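Local coordinates for protein ABC transporter (Caldanaerobius, PDB 4G68) that probably serves as the extracellular solute-binding component of an ABC transporter, capturing sugars released from xylan for uptake by this thermophilic bacterium, at residues C[58-63]-C[340-345]; C[39-44]-C[68-73]. One frame throughout, in Å; residues are numbered along the deposited sequence.

Contact 1. Residues C[58-63]-C[340-345]; sequences EIIDQW and KYLAKQ
Y341 reaches from helix 332-353 to helix 52-66, running along W63 for most of its length and reaching I59 at its outer end. With CG anti to the backbone N (chi1 163°), the ring is carried toward helix 52-66. Its CB lies 3.7 Å from CZ3 of W63. Further out, CE3 of W63 sits over one ring face near the rim, 3.5 Å from CD2 of Y341; the two side chains run past each other in opposite directions, their rings oblique, with planes 55° apart. CE2 of Y341 touches CG2 of I59 at 3.6 Å and also CB of W63. CG of Q345, one helical turn on, lies over the opposite face. O of I59 lies at the ring edge, in its plane, and takes a hydrogen bond from OH of Y341 (3.2 Å), so this carbonyl, already bonded to N of W63 within its helix, accepts twice. The two helices, packed antiparallel but well inclined, the axes of the short segments 10.7 Å apart at closest approach, lie on the same side of the parallel strands in one lobe of the periplasmic-binding-protein fold. With an alanine here, W63 and I59 would probably lose the ring packed against them, and the I59 carbonyl its second donor. Beyond the ring, CG2 of I59 presses on CB of Q345 (3.5 Å), and CD1 of I60 meets CD2 of L342 at 3.9 Å.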
loop_
_atom_site.group_PDB
_atom_site.type_symbol
_atom_site.label_atom_id
_atom_site.label_comp_id
_atom_site.label_asym_id
_atom_site.label_seq_id
_atom_site.Cartn_x
_atom_site.Cartn_y
_atom_site.Cartn_z
ATOM N N GLU C 58 12.022 16.538 10.431
ATOM C CA GLU C 58 13.062 17.376 9.846
ATOM C C GLU C 58 12.489 18.234 8.712
ATOM O O GLU C 58 12.715 19.431 8.668
ATOM C CB GLU C 58 14.229 16.519 9.327
ATOM C CG GLU C 58 14.983 15.767 10.434
ATOM C CD GLU C 58 16.144 14.914 9.920
ATOM O OE1 GLU C 58 16.225 14.622 8.702
ATOM O OE2 GLU C 58 16.993 14.525 10.744
ATOM N N ILE C 59 11.767 17.602 7.795
ATOM C CA ILE C 59 11.059 18.290 6.742
ATOM C C ILE C 59 10.183 19.412 7.301
ATOM O O ILE C 59 10.280 20.544 6.827
ATOM C CB ILE C 59 10.172 17.344 5.900
ATOM C CG1 ILE C 59 11.024 16.352 5.113
ATOM C CG2 ILE C 59 9.348 18.171 4.925
ATOM C CD1 ILE C 59 10.249 15.174 4.562
ATOM N N ILE C 60 9.338 19.106 8.284
ATOM C CA ILE C 60 8.531 20.128 8.984
ATOM C C ILE C 60 9.441 21.238 9.522
ATOM O O ILE C 60 9.162 22.425 9.301
ATOM C CB ILE C 60 7.720 19.566 10.194
ATOM C CG1 ILE C 60 6.835 18.335 9.881
ATOM C CG2 ILE C 60 6.944 20.674 10.906
ATOM C CD1 ILE C 60 5.864 18.412 8.747
ATOM N N ASP C 61 10.519 20.856 10.209
ATOM C CA ASP C 61 11.427 21.859 10.811
ATOM C C ASP C 61 11.999 22.823 9.746
ATOM O O ASP C 61 12.017 24.061 9.944
ATOM C CB ASP C 61 12.535 21.201 11.654
ATOM C CG ASP C 61 11.993 20.459 12.877
ATOM O OD1 ASP C 61 10.768 20.514 13.191
ATOM O OD2 ASP C 61 12.814 19.789 13.518
ATOM N N GLN C 62 12.431 22.277 8.604
ATOM C CA GLN C 62 12.950 23.150 7.568
ATOM C C GLN C 62 11.864 24.102 7.036
ATOM O O GLN C 62 12.135 25.278 6.752
ATOM C CB GLN C 62 13.587 22.377 6.425
ATOM C CG GLN C 62 14.371 23.328 5.528
ATOM C CD GLN C 62 15.016 22.668 4.329
ATOM O OE1 GLN C 62 15.771 21.679 4.457
ATOM N NE2 GLN C 62 14.737 23.235 3.140
ATOM N N TRP C 63 10.628 23.605 6.922
ATOM C CA TRP C 63 9.534 24.497 6.548
ATOM C C TRP C 63 9.326 25.577 7.578
ATOM O O TRP C 63 9.089 26.741 7.223
ATOM C CB TRP C 63 8.228 23.754 6.286
ATOM C CG TRP C 63 7.045 24.699 6.157
ATOM C CD1 TRP C 63 6.327 25.318 7.190
ATOM C CD2 TRP C 63 6.417 25.185 4.909
ATOM N NE1 TRP C 63 5.336 26.133 6.682
ATOM C CE2 TRP C 63 5.329 26.091 5.322
ATOM C CE3 TRP C 63 6.630 24.961 3.553
ATOM C CZ2 TRP C 63 4.516 26.733 4.398
ATOM C CZ3 TRP C 63 5.789 25.602 2.625
ATOM C CH2 TRP C 63 4.762 26.469 3.039
ATOM N N LYS C 340 1.777 21.404 -1.081
ATOM C CA LYS C 340 2.706 21.266 -2.228
ATOM C C LYS C 340 4.156 20.969 -1.866
ATOM O O LYS C 340 4.807 20.090 -2.488
ATOM C CB LYS C 340 2.685 22.513 -3.069
ATOM C CG LYS C 340 1.482 22.589 -3.955
ATOM C CD LYS C 340 1.596 23.783 -4.889
ATOM C CE LYS C 340 0.296 24.519 -5.037
ATOM N NZ LYS C 340 0.401 25.587 -6.076
ATOM N N TYR C 341 4.662 21.700 -0.885
ATOM C CA TYR C 341 6.036 21.480 -0.351
ATOM C C TYR C 341 6.125 20.128 0.386
ATOM O O TYR C 341 6.984 19.334 0.129
ATOM C CB TYR C 341 6.480 22.655 0.562
ATOM C CG TYR C 341 7.664 22.362 1.460
ATOM C CD1 TYR C 341 8.952 22.771 1.084
ATOM C CD2 TYR C 341 7.497 21.714 2.707
ATOM C CE1 TYR C 341 10.056 22.538 1.902
ATOM C CE2 TYR C 341 8.597 21.449 3.517
ATOM C CZ TYR C 341 9.868 21.873 3.114
ATOM O OH TYR C 341 10.998 21.659 3.897
ATOM N N LEU C 342 5.213 19.874 1.287
ATOM C CA LEU C 342 5.251 18.622 2.042
ATOM C C LEU C 342 5.193 17.384 1.137
ATOM O O LEU C 342 5.919 16.405 1.382
ATOM C CB LEU C 342 4.056 18.592 2.961
ATOM C CG LEU C 342 4.145 19.559 4.135
ATOM C CD1 LEU C 342 2.829 19.444 4.895
ATOM C CD2 LEU C 342 5.391 19.186 5.001
ATOM N N ALA C 343 4.341 17.433 0.109
ATOM C CA ALA C 343 4.192 16.327 -0.839
ATOM C C ALA C 343 5.493 16.008 -1.573
ATOM O O ALA C 343 5.953 14.855 -1.532
ATOM C CB ALA C 343 3.083 16.623 -1.824
ATOM N N LYS C 344 6.091 17.032 -2.203
ATOM C CA LYS C 344 7.407 16.873 -2.833
ATOM C C LYS C 344 8.458 16.302 -1.873
ATOM O O LYS C 344 9.192 15.390 -2.235
ATOM C CB LYS C 344 7.901 18.206 -3.456
ATOM C CG LYS C 344 9.373 18.203 -3.873
ATOM C CD LYS C 344 9.695 17.268 -5.050
ATOM C CE LYS C 344 11.202 17.190 -5.339
ATOM N NZ LYS C 344 11.480 16.320 -6.538
ATOM N N GLN C 345 8.548 16.847 -0.663
ATOM C CA GLN C 345 9.522 16.341 0.321
ATOM C C GLN C 345 9.303 14.892 0.754
ATOM O O GLN C 345 10.285 14.164 0.939
ATOM C CB GLN C 345 9.624 17.254 1.553
ATOM C CG GLN C 345 10.066 18.693 1.229
ATOM C CD GLN C 345 11.424 18.760 0.546
ATOM O OE1 GLN C 345 12.434 18.308 1.076
ATOM N NE2 GLN C 345 11.444 19.313 -0.645
#

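Contact 2. Residues C[39-44]-C[68-73]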
loop_
_atom_site.group_PDB
_atom_site.type_symbol
_atom_site.label_atom_id
_atom_site.label_comp_id
_atom_site.label_asym_id
_atom_site.label_seq_id
_atom_site.Cartn_x
_atom_site.Cartn_y
_atom_site.Cartn_z
ATOM N N ILE C 39 0.428 32.517 11.849
ATOM C CA ILE C 39 -0.514 31.457 11.438
ATOM C C ILE C 39 0.096 30.093 11.784
ATOM O O ILE C 39 1.330 29.915 11.706
ATOM C CB ILE C 39 -0.868 31.632 9.935
ATOM C CG1 ILE C 39 -1.908 32.750 9.761
ATOM C CG2 ILE C 39 -1.326 30.358 9.256
ATOM C CD1 ILE C 39 -2.814 33.007 10.948
ATOM N N THR C 40 -0.756 29.165 12.216
ATOM C CA THR C 40 -0.311 27.770 12.408
ATOM C C THR C 40 -1.233 26.754 11.715
ATOM O O THR C 40 -2.443 26.735 11.913
ATOM C CB THR C 40 -0.108 27.434 13.891
ATOM O OG1 THR C 40 0.974 28.228 14.389
ATOM C CG2 THR C 40 0.238 25.956 14.070
ATOM N N LEU C 41 -0.635 25.925 10.869
ATOM C CA LEU C 41 -1.366 24.862 10.202
ATOM C C LEU C 41 -1.185 23.548 10.948
ATOM O O LEU C 41 -0.102 23.269 11.524
ATOM C CB LEU C 41 -0.864 24.718 8.757
ATOM C CG LEU C 41 -0.903 25.950 7.836
ATOM C CD1 LEU C 41 -0.056 25.714 6.578
ATOM C CD2 LEU C 41 -2.332 26.322 7.460
ATOM N N THR C 42 -2.227 22.725 10.923
ATOM C CA THR C 42 -2.119 21.367 11.426
ATOM C C THR C 42 -1.930 20.378 10.256
ATOM O O THR C 42 -2.490 20.549 9.171
ATOM C CB THR C 42 -3.316 20.993 12.288
ATOM O OG1 THR C 42 -4.527 21.311 11.586
ATOM C CG2 THR C 42 -3.253 21.808 13.610
ATOM N N PHE C 43 -1.115 19.351 10.492
ATOM C CA PHE C 43 -0.834 18.365 9.441
ATOM C C PHE C 43 -0.846 16.997 10.099
ATOM O O PHE C 43 -0.104 16.793 11.065
ATOM C CB PHE C 43 0.545 18.657 8.847
ATOM C CG PHE C 43 1.081 17.575 7.943
ATOM C CD1 PHE C 43 0.296 17.030 6.906
ATOM C CD2 PHE C 43 2.403 17.108 8.121
ATOM C CE1 PHE C 43 0.804 16.046 6.083
ATOM C CE2 PHE C 43 2.908 16.120 7.287
ATOM C CZ PHE C 43 2.113 15.606 6.262
ATOM N N TRP C 44 -1.731 16.099 9.642
ATOM C CA TRP C 44 -1.722 14.731 10.151
ATOM C C TRP C 44 -1.136 13.763 9.142
ATOM O O TRP C 44 -1.406 13.881 7.949
ATOM C CB TRP C 44 -3.121 14.238 10.509
ATOM C CG TRP C 44 -3.838 15.037 11.608
ATOM C CD1 TRP C 44 -3.358 16.106 12.369
ATOM C CD2 TRP C 44 -5.215 14.817 12.088
ATOM N NE1 TRP C 44 -4.326 16.566 13.260
ATOM C CE2 TRP C 44 -5.453 15.824 13.152
ATOM C CE3 TRP C 44 -6.230 13.923 11.755
ATOM C CZ2 TRP C 44 -6.669 15.925 13.807
ATOM C CZ3 TRP C 44 -7.461 14.033 12.432
ATOM C CH2 TRP C 44 -7.669 15.013 13.437
ATOM N N PRO C 68 8.483 31.748 8.836
ATOM C CA PRO C 68 8.255 32.139 10.234
ATOM C C PRO C 68 6.793 32.465 10.554
ATOM O O PRO C 68 6.326 32.189 11.657
ATOM C CB PRO C 68 9.168 33.363 10.450
ATOM C CG PRO C 68 9.838 33.653 9.162
ATOM C CD PRO C 68 9.439 32.645 8.136
ATOM N N ASN C 69 6.067 33.005 9.587
ATOM C CA ASN C 69 4.659 33.379 9.801
ATOM C C ASN C 69 3.657 32.272 9.539
ATOM O O ASN C 69 2.532 32.316 10.036
ATOM C CB ASN C 69 4.316 34.637 9.010
ATOM C CG ASN C 69 4.821 35.887 9.688
ATOM O OD1 ASN C 69 5.447 35.821 10.728
ATOM N ND2 ASN C 69 4.540 37.032 9.100
ATOM N N VAL C 70 4.077 31.258 8.780
ATOM C CA VAL C 70 3.233 30.093 8.570
ATOM C C VAL C 70 3.924 28.859 9.169
ATOM O O VAL C 70 4.740 28.203 8.512
ATOM C CB VAL C 70 2.922 29.889 7.078
ATOM C CG1 VAL C 70 1.851 28.824 6.907
ATOM C CG2 VAL C 70 2.489 31.204 6.439
ATOM N N GLN C 71 3.617 28.557 10.422
ATOM C CA GLN C 71 4.171 27.358 11.055
ATOM C C GLN C 71 3.281 26.142 10.783
ATOM O O GLN C 71 2.085 26.276 10.555
ATOM C CB GLN C 71 4.332 27.592 12.557
ATOM C CG GLN C 71 5.255 28.768 12.861
ATOM C CD GLN C 71 6.703 28.479 12.495
ATOM O OE1 GLN C 71 7.235 29.018 11.519
ATOM N NE2 GLN C 71 7.338 27.604 13.260
ATOM N N ILE C 72 3.897 24.961 10.774
ATOM C CA ILE C 72 3.164 23.691 10.752
ATOM C C ILE C 72 3.425 22.932 12.043
ATOM O O ILE C 72 4.565 22.918 12.542
ATOM C CB ILE C 72 3.634 22.815 9.561
ATOM C CG1 ILE C 72 3.454 23.561 8.222
ATOM C CG2 ILE C 72 2.967 21.432 9.574
ATOM C CD1 ILE C 72 4.161 22.928 7.030
ATOM N N VAL C 73 2.377 22.300 12.566
ATOM C CA VAL C 73 2.491 21.393 13.705
ATOM C C VAL C 73 1.853 20.093 13.242
ATOM O O VAL C 73 0.808 20.117 12.606
ATOM C CB VAL C 73 1.782 21.962 14.971
ATOM C CG1 VAL C 73 1.686 20.913 16.074
ATOM C CG2 VAL C 73 2.470 23.255 15.455
#
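L41 and V70 cross at an angle, CD1 of L41 lying 3.7 Å from CG1 of V70. With CG of L41 anti to the carbonyl carbon (chi1 -56°), the branch is swung to the backbone N side, toward V70, the residue just before strand 71-76. I72 is paired with L41 and projects from the same face of the sheet; CG2 of I72 touches CB of F43, two residues along from L41, at 3.8 Å. This apolar face is covered by helix 332-353: L41 and I72 lean on A338, F43 on L342. T40, T42, Q71 and V73 point from the reverse face, where CG2 of T40, anti to its own N, meets CG2 of V73 at 3.8 Å and its OG1 passes near CB of Q71. Strands 40-45 and 71-76 are the parallel pair of a beta-alpha-beta unit whose crossover is helix 52-66, part of the alpha/beta lobe of a solute-binding protein. The backbone bonds alternate as parallel pairing requires. N of L41 donates to O of Q71 at 2.8 Å and 173°, and N of V73 to O of L41 at 2.9 Å. The bond from N of F43 to O of V73 is more bent, at 141°. Just ahead of the strands, N of I39 donates to O of N69 (2.8 Å), which ties the first modelled residue to the turn that leads into strand 71-76. On its far side, strand 40-45 pairs with strand 98-102, T42 and W44 bonding to I98.

Overall arrangement
Contacts 1 and 2 are successive layers of one lobe, their centres 11 Å apart: contact 2 pairs two strands, and contact 1 joins the helix connecting them, 52-66, to helix 332-353 from much later in the chain. W63 serves both: its NE1 lies 2.8 Å from O of V70, a probable hydrogen bond, and its CD1 rests on CD1 of I72. I60 bridges the layers too, with CD1 of I60 3.8 Å from CD2 of F43. Both contacts lie on the same side of the chain's centre, about 22 Å (contact 1) and 28 Å (contact 2) from it, measured between centres.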